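Local coordinates for protein ParA (Salmonella enterica subsp. enterica serovar Newport str. SL317, PDB 3EZF) that probably acts as a P-loop ATPase in plasmid partition and, with ADP bound, as a DNA-binding regulator of transcription, at residues 102-107 and 390-395; 134-139 and 250-255; 235-240 and 269-274; 310-315 and 396-401. All coordinates share one frame; numbering follows the deposited sequence.

Interaction 1. Residues 102-107 and 390-395; sequences PKYRDI and AVFDRI
Tyr104 and Phe392 meet where the loop between helix 89-98 and strand 112-116 comes up against the long C-terminal helix 378-400 of the P-loop ATPase fold. The two side chains run past one another in opposite directions, and the outermost carbon of Phe392, CZ, lies 3.9 Å from Tyr104 CD2. Each ring sees the other obliquely. Both residues hold CG opposite the backbone nitrogen (chi1 -170° in Tyr104, -176° in Phe392), which sends the rings out across the gap between backbones that are far apart. Large aromatics suit this place because the nearest pair of CA atoms, those of Tyr104 and Phe392, is 11.5 Å apart. One turn further along the helix, Ile395 crosses the tyrosine at about a right angle and offers its CG2 branch to Tyr104 OH at 4.1 Å. Around this apolar core, Phe250 of strand 250-254 meets the Tyr104 ring edge-to-face, His108 stacks on Tyr104, and His145 stacks on Phe392. The buried phenol oxygen is satisfied by hydrogen bonds with Glu396 and Arg399 of the same helix, so a tyrosine serves both the apolar and the polar part of the interface. Behind it the loop is braced by a small turn: Lys103 N gives a hydrogen bond of 2.9 Å to Asp106 OD1, which receives it on its anti lone pair.

Interaction 2. Residues 134-139 and 250-255; sequences HALRVH and FIFIDT. With SO4 (sulfate ion), chain G.
The P-loop NTPase core pairs the helix that follows its nucleotide-binding loop with the middle of a parallel sheet, and here Leu136 of helix 129-138 packs against Phe250 and Phe252 of strand 250-254. Alternation along the strand puts the two phenylalanines on the same face of the sheet, with Ile251 on the other. Leu136 reaches down to both with one methyl. Its CD1 comes in at the rim of the Phe252 ring, near the ring plane, 4.1 Å from CZ. The same methyl meets Phe250 obliquely, at 4.5 Å from CD1. The first torsion of Leu136 (chi1 -69°) sets CG opposite the carbonyl carbon, and the fork then sends CD1 to the two rings while CD2 lies against Phe392. Leucine is apt because one methyl can meet the strand while the other faces the C-terminal helix. Ile149 of the adjacent strand, and Thr388 and Phe392 of the C-terminal helix, also touch Leu136, so its surroundings are largely apolar. Further along the strand, the carboxylate of Asp254 accepts hydrogen bonds from Thr129 and Ser160, a placement consistent with the Walker B aspartate of this family. Next to Leu136 the helix turns a different face: Arg137, bent at chi2, has a salt bridge to Asp146 and gives its NE to Leu147 O. A sulfate ion, probably from the crystallisation liquor, takes a further, weak hydrogen bond from this guanidinium, with Arg137 NH2 3.1 Å from sulfate O4 and an N-H...O angle of 121°.

Interaction 3. Residues 235-240 and 269-274; sequences ILRRNI and ASDLLL. Unlike the reference sequence in segment 235-240: Ile235 (reference Val), Arg238 (reference Lys), Asn239 (reference Lys).
Arg237 lies alongside Ala269, its aliphatic stem packed against the alanine and its guanidinium carried on toward the backbone beyond. The stem bends at chi2 (-68°) and then runs extended (chi3 162°), and this shape presents an edge of the flat group, not a face, to the carbonyl of Ala269. Ala269 O lies in the guanidinium plane, 3.5 Å from Arg237 NE. The carbon contact between Arg237 CG and Ala269 CB is modelled too short to be trusted in detail, but the backbones are plainly close, with the CA atoms of Arg237 and Ala269 5.2 Å apart. Alanine suits a loop position that runs so close to the helix, because its side chain is a single methyl. From the preceding helix position Leu236 brings CD1 to 4.3 Å from Ala269 CB, so the methyl of Ala269 is met by both Leu236 and Arg237. Leu236 also rests on Ile253 and Met181, which places it in the apolar layer between helix 235-241 and the parallel sheet of the P-loop fold. The far end of the arginine points along the same edge toward Asp271, but Arg237 NH2 and Asp271 OD2 are 4.3 Å apart, too far for a salt bridge. Each has a nearer partner: Asp242 pairs with Arg237 NH1, and Arg309 with Asp271 OD2. The chemistry is thus divided, with an apolar seam through Ala269 and a polar edge where Arg237 and Arg309 come near each other, a closeness that Asp242 and Asp271 probably offset.

Interaction 4. Residues 310-315 and 396-401; sequences LSASIG and EFVRGE. With SO4 (sulfate ion), chain C.
In Val398 a first torsion of -174° turns CG1 opposite the backbone nitrogen and CG2 opposite the carbonyl carbon, so that the two methyls are directed at successive inward-facing residues of strand 312-317, an outermost strand of the parallel sheet within this chain of the P-loop ATPase fold. CG1 faces the methyl of Ala312, in a contact modelled too short for its exact spacing to be relied on. CG2 faces the tip of Ile314, 4.3 Å from CD1. Ala312 and Ile314 lie two apart on the strand and therefore on one side of it, while Ser313 between them points away from the helix. The choice of residues follows the spacing: alanine sits where the backbones are closest, with the CA atoms of Ala312 and Val398 6.8 Å apart, and the longer isoleucine reaches across where they diverge. Leu272 of the adjoining strand touches both Ala312 and Ile314 and extends the apolar layer into the sheet. On its other side the strand meets the second subunit, where Ser313 OG is hydrogen-bonded to Asp6 of that chain. Next to Val398, Arg399 sets off away from the strand, its chain bent at chi2 and chi3. Its guanidinium meets a sulfate ion, probably from the crystallisation liquor, edge-on with the sulfur in its plane. The bond from Arg399 NH1 to sulfate O4 is 2.7 Å long and nearly straight, with an N-H...O angle of 164°.

From the N terminus, residues 102-107 come first, and interaction 1 closes the widest loop by bringing them to helix 378-400 near the C terminus. Interactions 2 and 3 both nest within that loop and cross each other, since 235-240 falls between 134-139 and 250-255, while 269-274 follows them. Ile253 links the two by touching Leu236 and Ser270. Interaction 4 opens after both have closed and crosses interaction 1, because its second segment continues the same C-terminal helix. Interactions 3 and 4 join side by side through neighbouring strands 272-277 and 312-317. Together the four tie the loop after helix 89-98, flanking helices and C-terminal helix to one parallel sheet.

Interaction 1. Residues 102-107 and 390-395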
# COMPACT_ATOMS: atom_id res chain seq x y z
N PRO A 102 32.03 -3.65 -26.46
CA PRO A 102 31.89 -4.17 -25.09
C PRO A 102 30.51 -4.02 -24.45
O PRO A 102 29.87 -2.97 -24.57
CB PRO A 102 32.98 -3.43 -24.32
CG PRO A 102 33.09 -2.13 -25.06
CD PRO A 102 33.05 -2.59 -26.51
N LYS A 103 30.07 -5.08 -23.78
CA LYS A 103 28.78 -5.11 -23.07
C LYS A 103 29.01 -4.58 -21.65
O LYS A 103 30.14 -4.50 -21.18
CB LYS A 103 28.24 -6.54 -22.94
CG LYS A 103 27.87 -7.19 -24.23
CD LYS A 103 27.89 -8.71 -24.09
CE LYS A 103 27.63 -9.42 -25.43
NZ LYS A 103 26.27 -9.15 -25.99
N TYR A 104 27.92 -4.25 -20.97
CA TYR A 104 28.02 -3.74 -19.62
C TYR A 104 28.75 -4.70 -18.68
O TYR A 104 29.45 -4.28 -17.75
CB TYR A 104 26.63 -3.43 -19.07
CG TYR A 104 26.69 -2.67 -17.77
CD1 TYR A 104 26.80 -3.36 -16.56
CD2 TYR A 104 26.67 -1.28 -17.75
CE1 TYR A 104 26.89 -2.67 -15.36
CE2 TYR A 104 26.76 -0.58 -16.56
CZ TYR A 104 26.87 -1.28 -15.36
OH TYR A 104 26.99 -0.60 -14.16
N ARG A 105 28.61 -5.99 -18.94
CA ARG A 105 29.26 -7.01 -18.12
C ARG A 105 30.77 -7.12 -18.43
O ARG A 105 31.46 -7.96 -17.87
CB ARG A 105 28.60 -8.37 -18.35
CG ARG A 105 29.01 -9.00 -19.65
CD ARG A 105 28.14 -10.17 -20.00
NE ARG A 105 26.80 -9.76 -20.40
CZ ARG A 105 25.91 -10.57 -20.95
NH1 ARG A 105 26.25 -11.83 -21.15
NH2 ARG A 105 24.70 -10.14 -21.28
N ASP A 106 31.28 -6.28 -19.32
CA ASP A 106 32.69 -6.32 -19.67
C ASP A 106 33.46 -5.16 -19.01
O ASP A 106 34.69 -5.14 -19.00
CB ASP A 106 32.87 -6.26 -21.19
CG ASP A 106 32.36 -7.52 -21.89
OD1 ASP A 106 31.50 -7.41 -22.78
OD2 ASP A 106 32.83 -8.62 -21.54
N ILE A 107 32.72 -4.21 -18.47
CA ILE A 107 33.33 -3.05 -17.83
C ILE A 107 33.28 -3.16 -16.33
O ILE A 107 34.27 -2.88 -15.64
CB ILE A 107 32.59 -1.75 -18.23
CG1 ILE A 107 32.93 -1.37 -19.67
CG2 ILE A 107 32.93 -0.63 -17.27
CD1 ILE A 107 32.68 -2.47 -20.64
N ALA A 390 18.85 9.10 -17.68
CA ALA A 390 19.31 9.92 -16.55
C ALA A 390 19.77 9.05 -15.37
O ALA A 390 20.86 9.24 -14.82
CB ALA A 390 18.20 10.85 -16.11
N VAL A 391 18.93 8.10 -15.00
CA VAL A 391 19.24 7.19 -13.91
C VAL A 391 20.46 6.36 -14.29
O VAL A 391 21.39 6.20 -13.50
CB VAL A 391 18.05 6.26 -13.63
CG1 VAL A 391 18.28 5.48 -12.36
CG2 VAL A 391 16.77 7.07 -13.52
N PHE A 392 20.47 5.84 -15.52
CA PHE A 392 21.59 5.02 -15.97
C PHE A 392 22.94 5.74 -15.93
O PHE A 392 23.94 5.17 -15.52
CB PHE A 392 21.32 4.51 -17.39
CG PHE A 392 22.39 3.58 -17.88
CD1 PHE A 392 23.58 4.07 -18.44
CD2 PHE A 392 22.25 2.20 -17.72
CE1 PHE A 392 24.60 3.21 -18.81
CE2 PHE A 392 23.27 1.33 -18.09
CZ PHE A 392 24.45 1.84 -18.64
N ASP A 393 22.96 7.01 -16.34
CA ASP A 393 24.21 7.76 -16.34
C ASP A 393 24.70 8.08 -14.93
O ASP A 393 25.91 8.11 -14.69
CB ASP A 393 24.05 9.04 -17.18
CG ASP A 393 23.77 8.73 -18.64
OD1 ASP A 393 24.61 8.05 -19.27
OD2 ASP A 393 22.71 9.15 -19.14
N ARG A 394 23.77 8.32 -14.00
CA ARG A 394 24.15 8.60 -12.62
C ARG A 394 24.93 7.42 -12.06
O ARG A 394 25.99 7.60 -11.45
CB ARG A 394 22.92 8.80 -11.74
CG ARG A 394 22.52 10.23 -11.55
CD ARG A 394 23.61 11.05 -10.88
NE ARG A 394 23.11 12.36 -10.48
CZ ARG A 394 22.41 13.17 -11.27
NH1 ARG A 394 22.11 12.82 -12.53
NH2 ARG A 394 21.98 14.34 -10.81
N ILE A 395 24.39 6.22 -12.27
CA ILE A 395 25.04 5.00 -11.81
C ILE A 395 26.46 4.97 -12.33
O ILE A 395 27.40 4.85 -11.55
CB ILE A 395 24.32 3.72 -12.30
CG1 ILE A 395 23.11 3.42 -11.42
CG2 ILE A 395 25.26 2.52 -12.23
CD1 ILE A 395 22.02 4.41 -11.55

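Interaction 2. Residues 134-139 and 250-255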
# COMPACT_ATOMS: atom_id res chain seq x y z
N HIS A 134 12.63 -2.71 -16.89
CA HIS A 134 12.22 -2.92 -18.27
C HIS A 134 12.72 -1.83 -19.20
O HIS A 134 13.18 -2.13 -20.30
CB HIS A 134 10.70 -3.03 -18.36
CG HIS A 134 10.18 -4.38 -17.99
ND1 HIS A 134 8.83 -4.67 -17.87
CD2 HIS A 134 10.83 -5.54 -17.73
CE1 HIS A 134 8.69 -5.94 -17.56
NE2 HIS A 134 9.88 -6.49 -17.47
N ALA A 135 12.63 -0.58 -18.75
CA ALA A 135 13.10 0.58 -19.52
C ALA A 135 14.60 0.47 -19.78
O ALA A 135 15.04 0.42 -20.93
CB ALA A 135 12.81 1.87 -18.74
N LEU A 136 15.38 0.44 -18.70
CA LEU A 136 16.83 0.32 -18.81
C LEU A 136 17.22 -0.76 -19.83
O LEU A 136 18.15 -0.59 -20.62
CB LEU A 136 17.42 -0.01 -17.42
CG LEU A 136 17.35 1.12 -16.37
CD1 LEU A 136 17.79 0.64 -15.00
CD2 LEU A 136 18.23 2.25 -16.84
N ARG A 137 16.47 -1.86 -19.83
CA ARG A 137 16.75 -2.99 -20.70
C ARG A 137 16.59 -2.72 -22.19
O ARG A 137 17.51 -2.92 -22.97
CB ARG A 137 15.87 -4.18 -20.31
CG ARG A 137 16.56 -5.52 -20.42
CD ARG A 137 16.72 -5.99 -21.85
NE ARG A 137 17.92 -6.82 -22.02
CZ ARG A 137 18.00 -7.88 -22.82
NH1 ARG A 137 16.95 -8.27 -23.53
NH2 ARG A 137 19.15 -8.52 -22.94
N VAL A 138 15.41 -2.27 -22.58
CA VAL A 138 15.13 -2.04 -23.98
C VAL A 138 15.46 -0.65 -24.46
O VAL A 138 15.16 -0.31 -25.60
CB VAL A 138 13.65 -2.30 -24.28
CG1 VAL A 138 13.24 -3.64 -23.69
CG2 VAL A 138 12.80 -1.18 -23.72
N HIS A 139 16.06 0.17 -23.61
CA HIS A 139 16.38 1.54 -24.02
C HIS A 139 17.08 1.61 -25.37
O HIS A 139 17.77 0.68 -25.79
CB HIS A 139 17.25 2.24 -22.98
CG HIS A 139 17.38 3.72 -23.21
ND1 HIS A 139 16.44 4.63 -22.76
CD2 HIS A 139 18.33 4.44 -23.84
CE1 HIS A 139 16.83 5.85 -23.10
NE2 HIS A 139 17.97 5.76 -23.75
N PHE A 250 22.67 -5.52 -12.80
CA PHE A 250 21.94 -4.73 -11.81
C PHE A 250 20.98 -5.62 -11.02
O PHE A 250 20.42 -6.57 -11.57
CB PHE A 250 21.10 -3.63 -12.51
CG PHE A 250 21.92 -2.55 -13.16
CD1 PHE A 250 21.43 -1.88 -14.27
CD2 PHE A 250 23.17 -2.18 -12.66
CE1 PHE A 250 22.16 -0.87 -14.86
CE2 PHE A 250 23.91 -1.16 -13.25
CZ PHE A 250 23.40 -0.51 -14.35
N ILE A 251 20.81 -5.31 -9.74
CA ILE A 251 19.88 -6.06 -8.90
C ILE A 251 19.11 -5.07 -8.03
O ILE A 251 19.68 -4.44 -7.15
CB ILE A 251 20.62 -7.08 -7.97
CG1 ILE A 251 21.22 -8.21 -8.80
CG2 ILE A 251 19.65 -7.65 -6.94
CD1 ILE A 251 21.87 -9.29 -7.96
N PHE A 252 17.81 -4.91 -8.29
CA PHE A 252 16.99 -3.97 -7.51
C PHE A 252 16.30 -4.67 -6.36
O PHE A 252 16.02 -5.86 -6.42
CB PHE A 252 15.92 -3.31 -8.38
CG PHE A 252 16.45 -2.29 -9.33
CD1 PHE A 252 16.92 -2.66 -10.59
CD2 PHE A 252 16.50 -0.95 -8.96
CE1 PHE A 252 17.43 -1.72 -11.46
CE2 PHE A 252 17.02 0.01 -9.83
CZ PHE A 252 17.49 -0.38 -11.08
N ILE A 253 16.02 -3.91 -5.30
CA ILE A 253 15.35 -4.46 -4.15
C ILE A 253 14.14 -3.63 -3.76
O ILE A 253 14.25 -2.42 -3.55
CB ILE A 253 16.30 -4.57 -2.97
CG1 ILE A 253 17.36 -5.61 -3.31
CG2 ILE A 253 15.55 -5.00 -1.71
CD1 ILE A 253 18.54 -5.57 -2.42
N ASP A 254 12.99 -4.31 -3.65
CA ASP A 254 11.70 -3.71 -3.31
C ASP A 254 11.15 -4.11 -1.95
O ASP A 254 11.02 -5.30 -1.67
CB ASP A 254 10.67 -4.14 -4.35
CG ASP A 254 10.25 -3.03 -5.25
OD1 ASP A 254 11.07 -2.12 -5.50
OD2 ASP A 254 9.10 -3.07 -5.71
N THR A 255 10.82 -3.12 -1.11
CA THR A 255 10.24 -3.39 0.22
C THR A 255 9.33 -2.28 0.70
O THR A 255 9.52 -1.12 0.35
CB THR A 255 11.28 -3.53 1.32
OG1 THR A 255 12.41 -4.25 0.83
CG2 THR A 255 10.67 -4.29 2.49
S SO4 G . 19.04 -12.34 -21.85
O1 SO4 G . 19.48 -13.59 -22.49
O2 SO4 G . 20.21 -11.62 -21.30
O3 SO4 G . 18.10 -12.65 -20.76
O4 SO4 G . 18.36 -11.49 -22.85

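Interaction 3. Residues 235-240 and 269-274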
# COMPACT_ATOMS: atom_id res chain seq x y z
N ILE A 235 21.53 -12.21 5.50
CA ILE A 235 21.01 -13.33 4.72
C ILE A 235 20.82 -12.99 3.24
O ILE A 235 21.25 -13.74 2.38
CB ILE A 235 19.66 -13.86 5.25
CG1 ILE A 235 19.69 -13.99 6.77
CG2 ILE A 235 19.37 -15.20 4.61
CD1 ILE A 235 20.82 -14.85 7.29
N LEU A 236 20.18 -11.86 2.97
CA LEU A 236 19.92 -11.42 1.58
C LEU A 236 21.20 -11.42 0.73
O LEU A 236 21.18 -11.88 -0.39
CB LEU A 236 19.29 -10.02 1.56
CG LEU A 236 18.43 -9.58 0.36
CD1 LEU A 236 18.41 -8.07 0.30
CD2 LEU A 236 18.96 -10.11 -0.94
N ARG A 237 22.30 -10.91 1.27
CA ARG A 237 23.54 -10.85 0.51
C ARG A 237 24.18 -12.22 0.36
O ARG A 237 24.79 -12.52 -0.66
CB ARG A 237 24.56 -9.92 1.18
CG ARG A 237 25.13 -8.77 0.31
CD ARG A 237 26.04 -9.16 -0.86
NE ARG A 237 26.12 -8.04 -1.81
CZ ARG A 237 26.96 -7.93 -2.85
NH1 ARG A 237 27.84 -8.88 -3.12
NH2 ARG A 237 26.91 -6.86 -3.62
N ARG A 238 24.03 -13.06 1.37
CA ARG A 238 24.64 -14.37 1.32
C ARG A 238 23.86 -15.50 0.66
O ARG A 238 24.44 -16.32 -0.02
CB ARG A 238 25.01 -14.81 2.74
CG ARG A 238 26.25 -15.68 2.78
CD ARG A 238 26.21 -16.66 3.95
NE ARG A 238 25.22 -17.72 3.75
CZ ARG A 238 25.41 -18.99 4.08
NH1 ARG A 238 26.56 -19.36 4.63
NH2 ARG A 238 24.46 -19.90 3.86
N ASN A 239 22.55 -15.54 0.86
CA ASN A 239 21.76 -16.64 0.32
C ASN A 239 21.09 -16.44 -1.04
O ASN A 239 20.57 -17.39 -1.62
CB ASN A 239 20.72 -17.08 1.37
CG ASN A 239 21.37 -17.66 2.61
OD1 ASN A 239 20.69 -17.94 3.60
ND2 ASN A 239 22.68 -17.85 2.57
N ILE A 240 21.10 -15.22 -1.55
CA ILE A 240 20.52 -14.97 -2.86
C ILE A 240 21.45 -14.17 -3.75
O ILE A 240 21.93 -14.68 -4.76
CB ILE A 240 19.15 -14.22 -2.77
CG1 ILE A 240 18.09 -15.14 -2.14
CG2 ILE A 240 18.71 -13.77 -4.19
CD1 ILE A 240 16.71 -14.53 -1.99
N ALA A 269 22.72 -5.00 2.02
CA ALA A 269 23.34 -5.68 0.89
C ALA A 269 23.45 -4.81 -0.33
O ALA A 269 24.04 -5.22 -1.34
CB ALA A 269 22.53 -6.92 0.54
N SER A 270 22.88 -3.61 -0.25
CA SER A 270 22.87 -2.67 -1.36
C SER A 270 23.98 -1.63 -1.30
O SER A 270 24.41 -1.22 -0.22
CB SER A 270 21.51 -1.98 -1.42
OG SER A 270 20.48 -2.93 -1.26
N ASP A 271 24.43 -1.20 -2.46
CA ASP A 271 25.49 -0.20 -2.51
C ASP A 271 24.99 1.14 -3.00
O ASP A 271 25.73 2.13 -2.98
CB ASP A 271 26.66 -0.69 -3.39
CG ASP A 271 26.22 -1.65 -4.47
OD1 ASP A 271 25.21 -1.36 -5.14
OD2 ASP A 271 26.89 -2.70 -4.65
N LEU A 272 23.73 1.19 -3.41
CA LEU A 272 23.14 2.43 -3.91
C LEU A 272 21.69 2.58 -3.41
O LEU A 272 20.86 1.69 -3.58
CB LEU A 272 23.18 2.43 -5.46
CG LEU A 272 22.86 3.67 -6.32
CD1 LEU A 272 21.65 3.40 -7.19
CD2 LEU A 272 22.62 4.89 -5.45
N LEU A 273 21.40 3.71 -2.78
CA LEU A 273 20.06 3.98 -2.29
C LEU A 273 19.35 4.81 -3.34
O LEU A 273 19.77 5.92 -3.64
CB LEU A 273 20.11 4.78 -1.00
CG LEU A 273 18.81 4.75 -0.20
CD1 LEU A 273 18.68 3.40 0.49
CD2 LEU A 273 18.81 5.85 0.83
N LEU A 274 18.28 4.28 -3.92
CA LEU A 274 17.57 5.05 -4.92
C LEU A 274 16.25 5.52 -4.33
O LEU A 274 15.32 4.75 -4.15
CB LEU A 274 17.35 4.19 -6.18
CG LEU A 274 16.83 4.90 -7.43
CD1 LEU A 274 16.90 3.97 -8.61
CD2 LEU A 274 15.39 5.33 -7.21

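Interaction 4. Residues 310-315 and 396-401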
# COMPACT_ATOMS: atom_id res chain seq x y z
N LEU A 310 26.11 0.25 1.52
CA LEU A 310 25.58 1.49 0.98
C LEU A 310 26.71 2.48 0.75
O LEU A 310 27.45 2.80 1.66
CB LEU A 310 24.54 2.05 1.94
CG LEU A 310 23.61 3.15 1.42
CD1 LEU A 310 23.05 2.77 0.06
CD2 LEU A 310 22.50 3.35 2.44
N SER A 311 26.86 2.97 -0.48
CA SER A 311 27.93 3.91 -0.79
C SER A 311 27.57 5.01 -1.81
O SER A 311 28.42 5.80 -2.19
CB SER A 311 29.12 3.15 -1.34
OG SER A 311 28.75 2.52 -2.56
N ALA A 312 26.33 5.05 -2.26
CA ALA A 312 25.91 6.05 -3.22
C ALA A 312 24.43 6.31 -2.99
O ALA A 312 23.77 5.54 -2.29
CB ALA A 312 26.14 5.55 -4.63
N SER A 313 23.90 7.39 -3.56
CA SER A 313 22.49 7.67 -3.39
C SER A 313 21.98 8.56 -4.51
O SER A 313 22.69 9.43 -5.01
CB SER A 313 22.23 8.34 -2.04
OG SER A 313 22.69 9.67 -2.05
N ILE A 314 20.74 8.33 -4.91
CA ILE A 314 20.11 9.11 -5.96
C ILE A 314 18.71 9.46 -5.48
O ILE A 314 18.03 8.63 -4.89
CB ILE A 314 20.00 8.30 -7.27
CG1 ILE A 314 21.38 7.82 -7.73
CG2 ILE A 314 19.33 9.14 -8.35
CD1 ILE A 314 22.36 8.93 -8.03
N GLY A 315 18.29 10.70 -5.73
CA GLY A 315 16.97 11.14 -5.35
C GLY A 315 16.34 11.87 -6.53
O GLY A 315 17.07 12.43 -7.35
N GLU A 396 26.62 5.09 -13.66
CA GLU A 396 27.96 5.06 -14.27
C GLU A 396 28.89 6.10 -13.67
O GLU A 396 30.06 5.80 -13.39
CB GLU A 396 27.86 5.22 -15.79
CG GLU A 396 27.13 4.06 -16.47
CD GLU A 396 27.63 2.70 -16.01
OE1 GLU A 396 28.77 2.33 -16.36
OE2 GLU A 396 26.89 2.01 -15.28
N PHE A 397 28.38 7.31 -13.46
CA PHE A 397 29.18 8.37 -12.88
C PHE A 397 29.61 7.93 -11.50
O PHE A 397 30.80 7.78 -11.21
CB PHE A 397 28.35 9.65 -12.74
CG PHE A 397 29.01 10.71 -11.88
CD1 PHE A 397 30.19 11.31 -12.28
CD2 PHE A 397 28.45 11.09 -10.66
CE1 PHE A 397 30.81 12.27 -11.49
CE2 PHE A 397 29.06 12.04 -9.86
CZ PHE A 397 30.23 12.63 -10.27
N VAL A 398 28.61 7.73 -10.65
CA VAL A 398 28.80 7.32 -9.27
C VAL A 398 29.66 6.06 -9.15
O VAL A 398 30.49 5.94 -8.25
CB VAL A 398 27.45 7.09 -8.62
CG1 VAL A 398 27.64 6.79 -7.15
CG2 VAL A 398 26.56 8.31 -8.83
N ARG A 399 29.44 5.12 -10.06
CA ARG A 399 30.20 3.88 -10.06
C ARG A 399 31.68 4.19 -10.07
O ARG A 399 32.49 3.40 -9.59
CB ARG A 399 29.82 3.06 -11.28
CG ARG A 399 28.54 2.27 -11.13
CD ARG A 399 28.84 0.89 -10.61
NE ARG A 399 28.27 -0.13 -11.48
CZ ARG A 399 28.63 -1.41 -11.47
NH1 ARG A 399 29.57 -1.83 -10.64
NH2 ARG A 399 28.05 -2.28 -12.30
N GLY A 400 32.04 5.34 -10.62
CA GLY A 400 33.44 5.73 -10.65
C GLY A 400 33.84 6.51 -9.40
O GLY A 400 34.27 5.93 -8.39
N GLU A 401 33.66 7.82 -9.47
CA GLU A 401 34.02 8.71 -8.36
C GLU A 401 32.78 9.30 -7.70
O GLU A 401 32.53 8.99 -6.52
CB GLU A 401 34.95 9.83 -8.85
CG GLU A 401 36.25 9.33 -9.45
CD GLU A 401 37.15 10.46 -9.92
OE1 GLU A 401 36.74 11.64 -9.78
OE2 GLU A 401 38.26 10.18 -10.41
S SO4 C . 31.41 -0.54 -7.72
O1 SO4 C . 32.81 -0.99 -7.59
O2 SO4 C . 31.21 0.69 -6.94
O3 SO4 C . 30.51 -1.60 -7.21
O4 SO4 C . 31.12 -0.28 -9.14